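Local atomic coordinates of threonine--tRNA ligase catalytic subunit (Aeropyrum pernix, PDB entry 3A31), a protein that catalyses the ATP-dependent attachment of threonine to tRNA(Thr), and is a zinc-binding homodimeric class II aminoacyl-tRNA synthetase that probably works with a separate editing subunit. Residues A13-I18 with E392-P397; V374-S379 with D466-L471; K365-K370 with E440-V445. All coordinates share one frame; numbering follows the deposited sequence.

Contact 1 of 3, residues A13-I18 with E392-P397; sequences AYELDI and ESTAKP. With SO4 (sulfate ion), chain B.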
loop_
_atom_site.group_PDB
_atom_site.type_symbol
_atom_site.label_atom_id
_atom_site.label_comp_id
_atom_site.label_asym_id
_atom_site.label_seq_id
_atom_site.Cartn_x
_atom_site.Cartn_y
_atom_site.Cartn_z
ATOM N N ALA A 13 1.628 16.477 -14.340
ATOM C CA ALA A 13 2.244 15.327 -13.706
ATOM C C ALA A 13 3.772 15.458 -13.683
ATOM O O ALA A 13 4.400 15.146 -12.673
ATOM C CB ALA A 13 1.784 13.994 -14.347
ATOM N N TYR A 14 4.359 15.959 -14.776
ATOM C CA TYR A 14 5.788 16.147 -14.822
ATOM C C TYR A 14 6.179 17.287 -13.873
ATOM O O TYR A 14 7.177 17.189 -13.118
ATOM C CB TYR A 14 6.230 16.415 -16.266
ATOM C CG TYR A 14 7.614 17.000 -16.435
ATOM C CD1 TYR A 14 8.729 16.200 -16.415
ATOM C CD2 TYR A 14 7.793 18.359 -16.639
ATOM C CE1 TYR A 14 10.011 16.719 -16.583
ATOM C CE2 TYR A 14 9.079 18.915 -16.770
ATOM C CZ TYR A 14 10.183 18.076 -16.761
ATOM O OH TYR A 14 11.464 18.594 -16.916
ATOM N N GLU A 15 5.419 18.381 -13.900
ATOM C CA GLU A 15 5.789 19.549 -13.061
ATOM C C GLU A 15 5.718 19.287 -11.536
ATOM O O GLU A 15 6.539 19.758 -10.757
ATOM C CB GLU A 15 4.989 20.781 -13.463
ATOM C CG GLU A 15 5.256 21.236 -14.915
ATOM C CD GLU A 15 4.206 22.233 -15.443
ATOM O OE1 GLU A 15 3.161 22.503 -14.779
ATOM O OE2 GLU A 15 4.423 22.789 -16.541
ATOM N N LEU A 16 4.744 18.506 -11.116
ATOM C CA LEU A 16 4.546 18.260 -9.723
ATOM C C LEU A 16 5.426 17.075 -9.372
ATOM O O LEU A 16 5.466 16.650 -8.232
ATOM C CB LEU A 16 3.079 17.916 -9.489
ATOM C CG LEU A 16 2.029 19.028 -9.669
ATOM C CD1 LEU A 16 0.651 18.383 -9.769
ATOM C CD2 LEU A 16 2.111 20.068 -8.523
ATOM N N ASP A 17 6.172 16.578 -10.357
ATOM C CA ASP A 17 6.971 15.379 -10.203
ATOM C C ASP A 17 6.180 14.135 -9.740
ATOM O O ASP A 17 6.693 13.290 -9.005
ATOM C CB ASP A 17 8.191 15.621 -9.313
ATOM C CG ASP A 17 9.255 14.506 -9.472
ATOM O OD1 ASP A 17 9.466 13.992 -10.615
ATOM O OD2 ASP A 17 9.852 14.090 -8.438
ATOM N N ILE A 18 4.946 13.998 -10.211
ATOM C CA ILE A 18 4.129 12.813 -9.959
ATOM C C ILE A 18 4.595 11.702 -10.875
ATOM O O ILE A 18 4.593 10.551 -10.458
ATOM C CB ILE A 18 2.635 13.103 -10.178
ATOM C CG1 ILE A 18 2.113 14.036 -9.077
ATOM C CG2 ILE A 18 1.802 11.817 -10.245
ATOM C CD1 ILE A 18 0.720 14.528 -9.379
ATOM N N GLU A 392 4.375 28.696 -8.145
ATOM C CA GLU A 392 2.950 28.520 -8.425
ATOM C C GLU A 392 2.735 27.867 -9.791
ATOM O O GLU A 392 1.715 27.147 -10.006
ATOM C CB GLU A 392 2.205 29.863 -8.425
ATOM C CG GLU A 392 2.164 30.563 -7.088
ATOM C CD GLU A 392 1.400 29.786 -5.980
ATOM O OE1 GLU A 392 0.951 28.640 -6.197
ATOM O OE2 GLU A 392 1.212 30.348 -4.876
ATOM N N SER A 393 3.672 28.108 -10.719
ATOM C CA SER A 393 3.467 27.555 -12.031
ATOM C C SER A 393 3.917 26.088 -12.169
ATOM O O SER A 393 3.585 25.440 -13.130
ATOM C CB SER A 393 4.016 28.472 -13.142
ATOM O OG SER A 393 5.397 28.615 -13.019
ATOM N N THR A 394 4.586 25.565 -11.144
ATOM C CA THR A 394 5.318 24.294 -11.216
ATOM C C THR A 394 5.013 23.405 -10.004
ATOM O O THR A 394 4.266 22.430 -10.137
ATOM C CB THR A 394 6.835 24.608 -11.406
ATOM O OG1 THR A 394 7.041 24.757 -12.807
ATOM C CG2 THR A 394 7.771 23.548 -10.911
ATOM N N ALA A 395 5.498 23.798 -8.823
ATOM C CA ALA A 395 5.405 22.936 -7.680
ATOM C C ALA A 395 4.030 22.935 -6.987
ATOM O O ALA A 395 3.652 21.906 -6.373
ATOM C CB ALA A 395 6.456 23.267 -6.724
ATOM N N LYS A 396 3.299 24.067 -7.080
ATOM C CA LYS A 396 1.953 24.189 -6.531
ATOM C C LYS A 396 1.826 23.581 -5.125
ATOM O O LYS A 396 1.082 22.642 -4.935
ATOM C CB LYS A 396 0.929 23.543 -7.474
ATOM C CG LYS A 396 0.604 24.448 -8.679
ATOM C CD LYS A 396 -0.218 23.776 -9.744
ATOM C CE LYS A 396 -0.331 24.679 -10.986
ATOM N NZ LYS A 396 0.941 24.655 -11.766
ATOM N N PRO A 397 2.594 24.091 -4.148
ATOM C CA PRO A 397 2.500 23.532 -2.786
ATOM C C PRO A 397 1.139 23.771 -2.225
ATOM O O PRO A 397 0.538 24.789 -2.524
ATOM C CB PRO A 397 3.521 24.371 -1.986
ATOM C CG PRO A 397 4.455 24.953 -3.016
ATOM C CD PRO A 397 3.589 25.175 -4.238
HETATM S S SO4 B . -0.654 26.965 -14.525
HETATM O O1 SO4 B . -0.503 28.192 -13.721
HETATM O O2 SO4 B . -1.958 26.317 -14.755
HETATM O O3 SO4 B . -0.232 27.459 -15.828
HETATM O O4 SO4 B . 0.233 25.947 -14.002
HETATM O O HOH W 1 2.264 22.424 -12.167
HETATM O O HOH W 2 5.261 19.336 -6.233
#
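E15, in the last turn of helix 9-15, runs beside the end of helix 384-393, its CA 5.1 Å from the CA of T394. With CG beside the backbone N (chi1 -62°) and the chain extended beyond it (chi2 165°), the carboxylate lies alongside the backbone of S393, where E15 OE1 comes to 3.4 Å from S393 O. Both atoms are acceptors and do not bond each other; the carboxylate has other partners. K7 makes a salt bridge to OE1, and water 1 stands 2.8 Å from E15 OE1. The same water accepts a bond from K396 NZ at 2.6 Å and lies 2.9 Å from T394 O; it is placed to donate to both oxygens, although it has more acceptors in reach than protons to give. E15 OE1 and K396 NZ themselves stay 4.3 Å apart, beyond salt-bridge distance.

L16 adds the apolar part. Its CD2 methyl meets main chain on one hand, 3.2 Å from A395 O, and aliphatic side chain on the other, 3.8 Å from K396 CB, while L325 of helix 317-327 also packs against this leucine. Water 2 links the carbonyls of L16 and A395, weakly on the L16 side. At D17 a Schellman motif with positive phi ends the helix.

The polar links across this joint between the N-terminal helix and the anticodon-binding domain therefore run through water, beside the direct packing of L16. K396 NZ donates to E392 O, to water 1 and to O4 of a sulfate, probably from the crystallisation liquor, that K7 and Y12 also bind. Two lysines thus lie near both E15 and the bound anion, an arrangement likely to favour the charged form of E15.

Contact 2 of 3, residues V374-S379 with D466-L471; sequences VAVKGS and DFSFML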
loop_
_atom_site.group_PDB
_atom_site.type_symbol
_atom_site.label_atom_id
_atom_site.label_comp_id
_atom_site.label_asym_id
_atom_site.label_seq_id
_atom_site.Cartn_x
_atom_site.Cartn_y
_atom_site.Cartn_z
ATOM N N VAL A 374 7.627 18.785 3.116
ATOM C CA VAL A 374 8.104 20.132 3.348
ATOM C C VAL A 374 9.202 20.478 2.311
ATOM O O VAL A 374 10.077 19.630 1.989
ATOM C CB VAL A 374 8.628 20.324 4.835
ATOM C CG1 VAL A 374 9.029 21.811 5.113
ATOM C CG2 VAL A 374 7.559 19.940 5.858
ATOM N N ALA A 375 9.104 21.673 1.720
ATOM C CA ALA A 375 10.141 22.212 0.859
ATOM C C ALA A 375 10.529 23.625 1.343
ATOM O O ALA A 375 9.662 24.508 1.495
ATOM C CB ALA A 375 9.700 22.222 -0.585
ATOM N N VAL A 376 11.816 23.824 1.625
ATOM C CA VAL A 376 12.286 25.151 2.019
ATOM C C VAL A 376 12.865 25.830 0.787
ATOM O O VAL A 376 13.622 25.199 0.070
ATOM C CB VAL A 376 13.379 25.084 3.069
ATOM C CG1 VAL A 376 14.033 26.460 3.228
ATOM C CG2 VAL A 376 12.807 24.619 4.376
ATOM N N LYS A 377 12.519 27.089 0.560
ATOM C CA LYS A 377 13.085 27.901 -0.540
ATOM C C LYS A 377 13.722 29.237 0.005
ATOM O O LYS A 377 13.073 30.017 0.748
ATOM C CB LYS A 377 11.993 28.207 -1.560
ATOM C CG LYS A 377 12.358 29.261 -2.665
ATOM C CD LYS A 377 13.559 28.803 -3.553
ATOM C CE LYS A 377 13.653 29.611 -4.857
ATOM N NZ LYS A 377 14.404 28.823 -5.936
ATOM N N GLY A 378 14.994 29.458 -0.311
ATOM C CA GLY A 378 15.643 30.691 0.014
ATOM C C GLY A 378 15.344 31.723 -1.041
ATOM O O GLY A 378 15.486 31.474 -2.250
ATOM N N SER A 379 14.898 32.884 -0.614
ATOM C CA SER A 379 14.477 33.908 -1.569
ATOM C C SER A 379 14.930 35.267 -1.027
ATOM O O SER A 379 15.707 35.315 -0.080
ATOM C CB SER A 379 12.971 33.861 -1.732
ATOM O OG SER A 379 12.547 34.712 -2.788
ATOM N N ASP A 466 11.442 15.695 2.501
ATOM C CA ASP A 466 12.070 16.956 2.297
ATOM C C ASP A 466 12.202 17.205 0.797
ATOM O O ASP A 466 13.106 16.668 0.159
ATOM C CB ASP A 466 13.443 17.024 2.961
ATOM C CG ASP A 466 14.030 18.440 2.918
ATOM O OD1 ASP A 466 13.618 19.267 2.059
ATOM O OD2 ASP A 466 14.929 18.731 3.723
ATOM N N PHE A 467 11.312 18.024 0.219
ATOM C CA PHE A 467 11.429 18.231 -1.208
ATOM C C PHE A 467 12.039 19.617 -1.544
ATOM O O PHE A 467 11.768 20.185 -2.616
ATOM C CB PHE A 467 10.069 18.064 -1.892
ATOM C CG PHE A 467 9.574 16.648 -1.980
ATOM C CD1 PHE A 467 10.460 15.577 -2.216
ATOM C CD2 PHE A 467 8.194 16.398 -1.942
ATOM C CE1 PHE A 467 9.987 14.259 -2.334
ATOM C CE2 PHE A 467 7.705 15.100 -2.110
ATOM C CZ PHE A 467 8.617 14.007 -2.283
ATOM N N SER A 468 12.870 20.139 -0.646
ATOM C CA SER A 468 13.554 21.416 -0.892
ATOM C C SER A 468 14.183 21.527 -2.260
ATOM O O SER A 468 14.134 22.570 -2.844
ATOM C CB SER A 468 14.607 21.721 0.189
ATOM O OG SER A 468 13.991 21.898 1.458
ATOM N N PHE A 469 14.764 20.444 -2.757
ATOM C CA PHE A 469 15.494 20.453 -4.023
ATOM C C PHE A 469 14.637 20.785 -5.238
ATOM O O PHE A 469 15.183 21.134 -6.308
ATOM C CB PHE A 469 16.227 19.124 -4.236
ATOM C CG PHE A 469 15.318 17.940 -4.421
ATOM C CD1 PHE A 469 14.839 17.598 -5.704
ATOM C CD2 PHE A 469 14.963 17.141 -3.333
ATOM C CE1 PHE A 469 14.024 16.489 -5.891
ATOM C CE2 PHE A 469 14.090 15.993 -3.507
ATOM C CZ PHE A 469 13.626 15.690 -4.782
HETATM N N MSE A 470 13.306 20.658 -5.069
HETATM C CA MSE A 470 12.337 20.881 -6.130
HETATM C C MSE A 470 11.997 22.342 -6.267
HETATM O O MSE A 470 11.466 22.777 -7.305
HETATM C CB MSE A 470 11.040 20.153 -5.832
HETATM C CG MSE A 470 11.075 18.682 -6.144
HETATM SE SE MSE A 470 9.343 17.857 -5.695
HETATM C CE MSE A 470 9.894 15.995 -5.846
ATOM N N LEU A 471 12.230 23.098 -5.202
ATOM C CA LEU A 471 12.051 24.522 -5.301
ATOM C C LEU A 471 13.425 25.167 -5.515
ATOM O O LEU A 471 13.472 26.232 -6.126
ATOM C CB LEU A 471 11.377 25.091 -4.066
ATOM C CG LEU A 471 10.052 24.569 -3.554
ATOM C CD1 LEU A 471 9.595 25.490 -2.481
ATOM C CD2 LEU A 471 9.030 24.437 -4.600
#
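S468 holds OG beside its backbone N (chi1 -64°), which directs the hydroxyl at V376, while K377 bends at chi2 (61°) and brings its ammonium group to L471, the last residue of the chain. The setting is the edge of the mixed sheet of the anticodon-binding domain, where 465-466 pairs parallel with strand 373-380 and the chain then leaves the sheet in a 3-10 turn. V374 and D466 form the bridge, and F467 N donates to V374 O at 2.7 Å. At the next residue of the tail, a side-chain oxygen takes the place of a backbone acceptor: V376 N reaches S468 OG at 2.9 Å, nearly straight (168°).

S468 OG donates to D466 OD1 at 2.7 Å, on the syn side of the carboxylate. S468 N, two residues on, also donates to D466 OD1, at 2.9 Å and nearly along the C-O axis; this bond defines an Asx turn. Because OG gives its proton to OD1, its oxygen is left to accept from V376 N.

F469 meets H126 of the second subunit edge-to-face, so the tail lies at the dimer interface. Apolar contacts fill the other flank, with A375 CB 3.8 Å from L471 CD1 and that methyl also against K377 CB. Beyond it, K377 NZ, probably also drawn by the terminal charge, donates to L471 O at 2.8 Å, tilted from the carbonyl plane.

Contact 3 of 3, residues K365-K370 with E440-V445; sequences KGLLDK and ENLAAV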
loop_
_atom_site.group_PDB
_atom_site.type_symbol
_atom_site.label_atom_id
_atom_site.label_comp_id
_atom_site.label_asym_id
_atom_site.label_seq_id
_atom_site.Cartn_x
_atom_site.Cartn_y
_atom_site.Cartn_z
ATOM N N LYS A 365 12.113 21.856 10.065
ATOM C CA LYS A 365 12.429 20.588 10.766
ATOM C C LYS A 365 11.235 20.121 11.584
ATOM O O LYS A 365 10.981 18.915 11.673
ATOM C CB LYS A 365 13.605 20.713 11.751
ATOM C CG LYS A 365 14.982 21.032 11.195
ATOM C CD LYS A 365 15.981 21.300 12.402
ATOM C CE LYS A 365 17.115 22.275 12.027
ATOM N NZ LYS A 365 17.775 21.908 10.695
ATOM N N GLY A 366 10.543 21.069 12.218
ATOM C CA GLY A 366 9.397 20.748 13.062
ATOM C C GLY A 366 8.249 20.097 12.284
ATOM O O GLY A 366 7.692 19.043 12.707
ATOM N N LEU A 367 7.927 20.674 11.126
ATOM C CA LEU A 367 6.885 20.100 10.254
ATOM C C LEU A 367 7.257 18.697 9.752
ATOM O O LEU A 367 6.384 17.824 9.696
ATOM C CB LEU A 367 6.561 21.023 9.109
ATOM C CG LEU A 367 5.868 22.288 9.613
ATOM C CD1 LEU A 367 5.873 23.305 8.486
ATOM C CD2 LEU A 367 4.413 22.014 10.160
ATOM N N LEU A 368 8.534 18.499 9.391
ATOM C CA LEU A 368 9.034 17.193 8.990
ATOM C C LEU A 368 8.879 16.217 10.120
ATOM O O LEU A 368 8.339 15.155 9.893
ATOM C CB LEU A 368 10.485 17.217 8.497
ATOM C CG LEU A 368 10.714 17.812 7.118
ATOM C CD1 LEU A 368 12.196 18.314 7.006
ATOM C CD2 LEU A 368 10.398 16.722 6.070
ATOM N N ASP A 369 9.283 16.584 11.337
ATOM C CA ASP A 369 9.048 15.711 12.493
ATOM C C ASP A 369 7.559 15.355 12.690
ATOM O O ASP A 369 7.240 14.306 13.207
ATOM C CB ASP A 369 9.569 16.356 13.796
ATOM C CG ASP A 369 11.108 16.507 13.840
ATOM O OD1 ASP A 369 11.838 16.140 12.878
ATOM O OD2 ASP A 369 11.603 17.020 14.870
ATOM N N LYS A 370 6.646 16.248 12.329
ATOM C CA LYS A 370 5.224 15.958 12.494
ATOM C C LYS A 370 4.716 15.085 11.359
ATOM O O LYS A 370 3.570 14.625 11.396
ATOM C CB LYS A 370 4.396 17.254 12.671
ATOM C CG LYS A 370 4.574 17.848 14.049
ATOM C CD LYS A 370 3.433 18.663 14.492
ATOM C CE LYS A 370 3.628 19.156 15.905
ATOM N NZ LYS A 370 3.551 18.085 16.958
ATOM N N GLU A 440 3.331 24.143 16.027
ATOM C CA GLU A 440 2.053 23.658 16.550
ATOM C C GLU A 440 0.902 24.275 15.763
ATOM O O GLU A 440 0.009 23.549 15.327
ATOM C CB GLU A 440 1.888 23.895 18.085
ATOM C CG GLU A 440 2.863 23.115 18.978
ATOM C CD GLU A 440 2.809 21.581 18.741
ATOM O OE1 GLU A 440 1.681 21.020 18.641
ATOM O OE2 GLU A 440 3.888 20.931 18.660
ATOM N N ASN A 441 0.947 25.595 15.569
ATOM C CA ASN A 441 -0.129 26.353 14.904
ATOM C C ASN A 441 -0.270 26.020 13.408
ATOM O O ASN A 441 -1.398 25.942 12.912
ATOM C CB ASN A 441 0.052 27.871 15.097
ATOM C CG ASN A 441 -0.022 28.292 16.559
ATOM O OD1 ASN A 441 -0.666 27.618 17.362
ATOM N ND2 ASN A 441 0.638 29.412 16.917
ATOM N N LEU A 442 0.854 25.824 12.704
ATOM C CA LEU A 442 0.833 25.292 11.362
ATOM C C LEU A 442 0.273 23.886 11.328
ATOM O O LEU A 442 -0.549 23.541 10.422
ATOM C CB LEU A 442 2.222 25.336 10.721
ATOM C CG LEU A 442 2.624 26.791 10.429
ATOM C CD1 LEU A 442 4.060 26.890 10.232
ATOM C CD2 LEU A 442 1.880 27.417 9.245
ATOM N N ALA A 443 0.682 23.062 12.302
ATOM C CA ALA A 443 0.144 21.689 12.348
ATOM C C ALA A 443 -1.377 21.692 12.544
ATOM O O ALA A 443 -2.067 20.868 11.959
ATOM C CB ALA A 443 0.849 20.853 13.382
ATOM N N ALA A 444 -1.893 22.650 13.316
ATOM C CA ALA A 444 -3.342 22.802 13.540
ATOM C C ALA A 444 -4.133 23.151 12.297
ATOM O O ALA A 444 -5.277 22.650 12.093
ATOM C CB ALA A 444 -3.620 23.848 14.645
ATOM N N VAL A 445 -3.549 24.036 11.489
ATOM C CA VAL A 445 -4.126 24.376 10.216
ATOM C C VAL A 445 -4.198 23.114 9.351
ATOM O O VAL A 445 -5.236 22.847 8.755
ATOM C CB VAL A 445 -3.302 25.461 9.521
ATOM C CG1 VAL A 445 -3.632 25.512 8.062
ATOM C CG2 VAL A 445 -3.524 26.820 10.187
#
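K370 and E440 cross at about a right angle where the C-terminal end of helix 353-369 meets the N-terminal half of helix 435-457. The lysine has CG beside its backbone N (chi1 -75°) and remains extended until it bends at chi4 (-70°), which carries CD as far as the methyl of A443 before the bend turns NZ aside. CD rests on that methyl, K370 CD being 3.6 Å from A443 CB. Further out, the lysine presents both CE and NZ to one carboxylate oxygen, with K370 CE 3.3 Å and K370 NZ also 3.3 Å from E440 OE2. The second is a salt bridge with a weak hydrogen bond. The CB of E440 points away from the partner helix, and a bend at chi2 (-56°) folds the carboxylate back to the lysine.

Deeper in, L367 and L442 also lie nearly perpendicular. Only the CD2 branch of L367 reaches across, to L442 CB at 4.0 Å. Both leucines touch F341 of strand 341-347, and L442 also packs on L413 and V415, which places the two helices side by side over the sheet of the anticodon-binding domain.

With an alanine in place of the lysine, the methyl of A443 would probably lose its cover and the carboxylate of E440 its counter-charge across the contact. The chemistry is thus graded from a buried leucine pair to a charged pair at the more exposed outer side, where the long bond suggests a modest, mainly electrostatic tie.

Overall arrangement
From the N terminus, contact 1 closes the longest loop, tying the helix near the start of the catalytic region to the anticodon-binding domain just after helix 384-393. Contact 3 begins at 365-370 and contact 2 at 374-379; they close later, at 440-445 and 466-471. Every pair of contacts therefore crosses and none nests. Contact 3 joins two helices over one face of the anticodon-binding sheet, and contact 2 fixes the C-terminal tail at its edge. Contacts 2 and 3 meet where V374 CG2 packs 3.6 Å from L367 CB. Contact 2 touches contact 1 through L471 on A395 and M470 on D17, whereas contacts 1 and 3 stay about 11 Å apart at their nearest atoms.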